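PDB 3FCP: L-Ala-D/L-Glu epimerase, a muconate lactonizing enzyme from Klebsiella pneumoniae subsp. pneumoniae MGH 78578, which belongs to the muconate lactonizing enzyme branch of the enolase superfamily and binds a magnesium ion in its barrel domain. Local coordinates for residues Ala127-Ala132 with Leu314-Thr319; Leu140-Ser145 with Lys168-Ala173. All coordinates share one frame; numbering follows the deposited sequence.

Interaction 1. Residues Ala127-Ala132 with Leu314-Thr319; sequences ALLGGA and LHAWST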
loop_
_atom_site.group_PDB
_atom_site.type_symbol
_atom_site.label_atom_id
_atom_site.label_comp_id
_atom_site.label_asym_id
_atom_site.label_seq_id
_atom_site.Cartn_x
_atom_site.Cartn_y
_atom_site.Cartn_z
ATOM N N ALA A 127 14.629 -36.732 18.963
ATOM C CA ALA A 127 15.691 -36.231 19.832
ATOM C C ALA A 127 16.746 -35.500 19.004
ATOM O O ALA A 127 17.298 -34.492 19.443
ATOM C CB ALA A 127 16.340 -37.390 20.605
ATOM N N LEU A 128 17.038 -36.019 17.816
ATOM C CA LEU A 128 18.010 -35.376 16.940
ATOM C C LEU A 128 17.434 -34.029 16.485
ATOM O O LEU A 128 18.171 -33.122 16.120
ATOM C CB LEU A 128 18.297 -36.237 15.702
ATOM C CG LEU A 128 18.858 -37.658 15.838
ATOM C CD1 LEU A 128 19.311 -38.140 14.464
ATOM C CD2 LEU A 128 20.019 -37.693 16.811
ATOM N N LEU A 129 16.111 -33.907 16.505
ATOM C CA LEU A 129 15.473 -32.665 16.080
ATOM C C LEU A 129 15.231 -31.723 17.255
ATOM O O LEU A 129 14.446 -30.781 17.161
ATOM C CB LEU A 129 14.165 -32.973 15.340
ATOM C CG LEU A 129 14.331 -33.865 14.101
ATOM C CD1 LEU A 129 12.979 -34.063 13.429
ATOM C CD2 LEU A 129 15.331 -33.247 13.127
ATOM N N GLY A 130 15.915 -31.986 18.366
ATOM C CA GLY A 130 15.787 -31.121 19.526
ATOM C C GLY A 130 14.967 -31.643 20.687
ATOM O O GLY A 130 14.969 -31.044 21.763
ATOM N N GLY A 131 14.257 -32.745 20.479
ATOM C CA GLY A 131 13.454 -33.304 21.551
ATOM C C GLY A 131 11.966 -33.194 21.306
ATOM O O GLY A 131 11.478 -32.203 20.756
ATOM N N ALA A 132 11.240 -34.223 21.720
ATOM C CA ALA A 132 9.798 -34.254 21.550
ATOM C C ALA A 132 9.082 -33.520 22.672
ATOM O O ALA A 132 9.392 -33.701 23.854
ATOM C CB ALA A 132 9.316 -35.693 21.490
ATOM N N LEU A 314 5.970 -37.803 11.947
ATOM C CA LEU A 314 5.629 -37.690 13.366
ATOM C C LEU A 314 6.815 -37.258 14.235
ATOM O O LEU A 314 6.640 -36.508 15.184
ATOM C CB LEU A 314 5.060 -39.006 13.921
ATOM C CG LEU A 314 3.587 -39.444 13.802
ATOM C CD1 LEU A 314 2.635 -38.280 14.078
ATOM C CD2 LEU A 314 3.335 -40.004 12.450
ATOM N N HIS A 315 8.018 -37.727 13.924
ATOM C CA HIS A 315 9.177 -37.327 14.721
ATOM C C HIS A 315 9.354 -35.809 14.658
ATOM O O HIS A 315 9.693 -35.177 15.659
ATOM C CB HIS A 315 10.439 -38.033 14.229
ATOM C CG HIS A 315 10.615 -39.409 14.796
ATOM N ND1 HIS A 315 10.954 -39.634 16.113
ATOM C CD2 HIS A 315 10.473 -40.631 14.232
ATOM C CE1 HIS A 315 11.014 -40.933 16.336
ATOM N NE2 HIS A 315 10.726 -41.562 15.210
ATOM N N ALA A 316 9.118 -35.238 13.477
ATOM C CA ALA A 316 9.218 -33.794 13.278
ATOM C C ALA A 316 8.055 -33.081 13.973
ATOM O O ALA A 316 8.255 -32.097 14.689
ATOM C CB ALA A 316 9.221 -33.467 11.779
ATOM N N TRP A 317 6.840 -33.589 13.774
ATOM C CA TRP A 317 5.650 -32.990 14.384
ATOM C C TRP A 317 5.734 -32.955 15.912
ATOM O O TRP A 317 5.222 -32.030 16.548
ATOM C CB TRP A 317 4.384 -33.765 13.987
ATOM C CG TRP A 317 4.051 -33.835 12.505
ATOM C CD1 TRP A 317 3.132 -34.671 11.920
ATOM C CD2 TRP A 317 4.640 -33.081 11.434
ATOM N NE1 TRP A 317 3.114 -34.483 10.561
ATOM C CE2 TRP A 317 4.032 -33.518 10.233
ATOM C CE3 TRP A 317 5.626 -32.081 11.370
ATOM C CZ2 TRP A 317 4.379 -32.992 8.979
ATOM C CZ3 TRP A 317 5.972 -31.559 10.124
ATOM C CH2 TRP A 317 5.349 -32.018 8.943
ATOM N N SER A 318 6.381 -33.961 16.497
ATOM C CA SER A 318 6.509 -34.059 17.952
ATOM C C SER A 318 7.285 -32.914 18.581
ATOM O O SER A 318 7.109 -32.604 19.759
ATOM C CB SER A 318 7.193 -35.375 18.344
ATOM O OG SER A 318 8.596 -35.314 18.130
ATOM N N THR A 319 8.154 -32.287 17.804
ATOM C CA THR A 319 8.959 -31.199 18.337
ATOM C C THR A 319 8.253 -29.850 18.268
ATOM O O THR A 319 8.792 -28.851 18.741
ATOM C CB THR A 319 10.260 -31.044 17.555
ATOM O OG1 THR A 319 9.958 -30.518 16.257
ATOM C CG2 THR A 319 10.964 -32.394 17.406
HETATM O O HOH W 1 12.224 -28.879 16.232
#
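Leu129 reaches across to the last turn of helix 307-317 with one methyl, CD1, which rests over the helix backbone 3.8 Å from Ala316 CA and touches Ala316 CB at 4.1 Å. With its CG beside the backbone N (chi1 -58°), the side chain leads to the helix while its CB borders the methyl of Thr319. That methyl, CG2, lies 3.4 Å from Gly131 O. The Thr319 hydroxyl turns back instead: OG1 donates to Ala316 O (2.8 Å), in the carbonyl plane, and this oxygen also takes the Thr319 N-H. A water donates to both Thr319 OG1 and Leu129 O, bridging the segments. Farther along, Ala132 CB packs 3.5 Å from Ser318 OG, which donates a hydrogen bond to His315 O (2.7 Å) from well above the carbonyl plane. Gly130, at positive phi, is the C-prime residue of the Schellman motif ending helix 125-128. Asn89 of a second subunit donates to Leu129 O and Gly131 O. Both hydroxyls donate to carbonyls of their own segment, and Thr319 OG1 also accepts from the water; the direct contacts are therefore van der Waals ones, methyls against backbone atoms and the serine oxygen, with the water as polar bridge.

Interaction 2. Residues Leu140-Ser145 with Lys168-Ala173; sequences LWTLAS and KLKIGA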
loop_
_atom_site.group_PDB
_atom_site.type_symbol
_atom_site.label_atom_id
_atom_site.label_comp_id
_atom_site.label_asym_id
_atom_site.label_seq_id
_atom_site.Cartn_x
_atom_site.Cartn_y
_atom_site.Cartn_z
ATOM N N LEU A 140 -6.535 -37.144 13.168
ATOM C CA LEU A 140 -7.947 -37.089 12.817
ATOM C C LEU A 140 -8.233 -38.137 11.751
ATOM O O LEU A 140 -7.328 -38.849 11.312
ATOM C CB LEU A 140 -8.312 -35.690 12.315
ATOM C CG LEU A 140 -7.478 -35.057 11.195
ATOM C CD1 LEU A 140 -7.761 -35.746 9.861
ATOM C CD2 LEU A 140 -7.819 -33.568 11.104
ATOM N N TRP A 141 -9.493 -38.244 11.347
ATOM C CA TRP A 141 -9.879 -39.203 10.319
ATOM C C TRP A 141 -10.548 -38.446 9.176
ATOM O O TRP A 141 -11.280 -37.482 9.406
ATOM C CB TRP A 141 -10.844 -40.249 10.897
ATOM C CG TRP A 141 -11.208 -41.332 9.925
ATOM C CD1 TRP A 141 -12.440 -41.572 9.386
ATOM C CD2 TRP A 141 -10.323 -42.301 9.351
ATOM N NE1 TRP A 141 -12.375 -42.629 8.507
ATOM C CE2 TRP A 141 -11.088 -43.094 8.467
ATOM C CE3 TRP A 141 -8.956 -42.573 9.496
ATOM C CZ2 TRP A 141 -10.530 -44.144 7.729
ATOM C CZ3 TRP A 141 -8.401 -43.618 8.761
ATOM C CH2 TRP A 141 -9.190 -44.390 7.888
ATOM N N THR A 142 -10.287 -38.866 7.946
ATOM C CA THR A 142 -10.886 -38.201 6.803
ATOM C C THR A 142 -12.120 -38.952 6.336
ATOM O O THR A 142 -12.139 -40.182 6.288
ATOM C CB THR A 142 -9.885 -38.064 5.626
ATOM O OG1 THR A 142 -8.894 -37.082 5.956
ATOM C CG2 THR A 142 -10.598 -37.625 4.349
ATOM N N LEU A 143 -13.161 -38.192 6.022
ATOM C CA LEU A 143 -14.415 -38.743 5.534
ATOM C C LEU A 143 -14.476 -38.349 4.064
ATOM O O LEU A 143 -14.653 -37.175 3.734
ATOM C CB LEU A 143 -15.582 -38.134 6.316
ATOM C CG LEU A 143 -15.507 -38.411 7.821
ATOM C CD1 LEU A 143 -16.525 -37.576 8.569
ATOM C CD2 LEU A 143 -15.740 -39.893 8.074
ATOM N N ALA A 144 -14.294 -39.326 3.183
ATOM C CA ALA A 144 -14.308 -39.060 1.749
ATOM C C ALA A 144 -14.834 -40.230 0.919
ATOM O O ALA A 144 -14.316 -40.506 -0.163
ATOM C CB ALA A 144 -12.904 -38.692 1.284
ATOM N N SER A 145 -15.864 -40.907 1.418
ATOM C CA SER A 145 -16.440 -42.045 0.704
ATOM C C SER A 145 -17.306 -41.572 -0.456
ATOM O O SER A 145 -17.707 -42.367 -1.305
ATOM C CB SER A 145 -17.289 -42.898 1.650
ATOM O OG SER A 145 -18.465 -42.210 2.039
ATOM N N LYS A 168 -11.837 -34.594 8.846
ATOM C CA LYS A 168 -11.495 -33.776 7.689
ATOM C C LYS A 168 -12.347 -34.275 6.529
ATOM O O LYS A 168 -12.241 -35.432 6.125
ATOM C CB LYS A 168 -10.004 -33.913 7.362
ATOM C CG LYS A 168 -9.602 -33.374 5.995
ATOM C CD LYS A 168 -8.093 -33.459 5.776
ATOM C CE LYS A 168 -7.740 -33.297 4.303
ATOM N NZ LYS A 168 -6.271 -33.129 4.068
ATOM N N LEU A 169 -13.207 -33.409 6.005
ATOM C CA LEU A 169 -14.076 -33.796 4.900
ATOM C C LEU A 169 -13.520 -33.293 3.581
ATOM O O LEU A 169 -13.137 -32.126 3.458
ATOM C CB LEU A 169 -15.484 -33.228 5.092
ATOM C CG LEU A 169 -16.035 -33.080 6.512
ATOM C CD1 LEU A 169 -17.488 -32.620 6.426
ATOM C CD2 LEU A 169 -15.919 -34.383 7.269
ATOM N N LYS A 170 -13.464 -34.173 2.591
ATOM C CA LYS A 170 -12.962 -33.763 1.293
ATOM C C LYS A 170 -14.140 -33.405 0.405
ATOM O O LYS A 170 -15.120 -34.150 0.314
ATOM C CB LYS A 170 -12.112 -34.872 0.664
ATOM C CG LYS A 170 -10.870 -35.194 1.496
ATOM C CD LYS A 170 -9.655 -35.549 0.642
ATOM C CE LYS A 170 -9.163 -34.354 -0.170
ATOM N NZ LYS A 170 -7.904 -34.673 -0.923
ATOM N N ILE A 171 -14.049 -32.240 -0.223
ATOM C CA ILE A 171 -15.103 -31.761 -1.100
ATOM C C ILE A 171 -14.455 -31.070 -2.283
ATOM O O ILE A 171 -13.231 -31.035 -2.386
ATOM C CB ILE A 171 -16.018 -30.761 -0.371
ATOM C CG1 ILE A 171 -15.181 -29.604 0.185
ATOM C CG2 ILE A 171 -16.759 -31.464 0.761
ATOM C CD1 ILE A 171 -15.989 -28.515 0.861
ATOM N N GLY A 172 -15.281 -30.518 -3.168
ATOM C CA GLY A 172 -14.761 -29.832 -4.334
ATOM C C GLY A 172 -14.902 -30.639 -5.612
ATOM O O GLY A 172 -14.530 -30.170 -6.684
ATOM N N ALA A 173 -15.448 -31.846 -5.506
ATOM C CA ALA A 173 -15.625 -32.713 -6.671
ATOM C C ALA A 173 -17.034 -32.613 -7.251
ATOM O O ALA A 173 -17.301 -33.124 -8.337
ATOM C CB ALA A 173 -15.322 -34.163 -6.294
HETATM O O HOH W 2 -16.442 -35.373 2.807
#
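Strands 141-143 and 168-170 run parallel, 4.7 Å apart at closest approach and crossing at -31°. Lys168 N bonds to Trp141 O (3.0 Å), and Leu143 N to Lys168 O (2.9 Å). Lys170 N bonds more weakly to Leu143 O, and a water donates to Leu143 O and Lys170 O where the strands end. On one face the side chains of Thr142 and Lys168 leave the sheet together, one alongside the other. Thr142 OG1 sits against the lysine's methylenes, 3.6 Å from Lys168 CB, and is buried without a hydrogen-bonding partner. The threonine methyl, CG2, placed anti to the backbone N, bears on Lys170 CG at 3.8 Å. Lys168 stretches out fully from a CG anti to its own N (chi1 166°), and its NZ ends in salt bridges with Asp199, Glu225 and Glu327. Leu140 CD1 also packs against Lys168 CB. On the opposite face Leu143 CD1 meets Leu169 CD2 at 3.5 Å, the two leucines again alongside each other. These are the first two strands of the C-terminal barrel, linked through helix 148-158 in a beta-alpha-beta crossover. The leucine face is covered by that helix and helix 176-189, while strand 195-199 adjoins 166-170 on its far edge; the Lys170 side chain comes about 6 Å from the magnesium ion.

Strand 136-143 follows closely after helix 125-128, so the chain passes from interaction 1 into the barrel strand of interaction 2, although their centres lie 28 Å apart on opposite sides of the chain's centre. Interaction 1 joins helix ends far apart in sequence, 125-128 and 307-317; it is buried, with a second subunit helping to cover it. Interaction 2 is local within the barrel sheet and only partly buried: Ala144, just after its strand, is exposed, and no other chain touches either segment. Direct backbone bonds tie the barrel strands together, whereas methyl packing and a water join the helix ends. Lysines directed towards the barrel's acidic, magnesium-binding region further distinguish interaction 2.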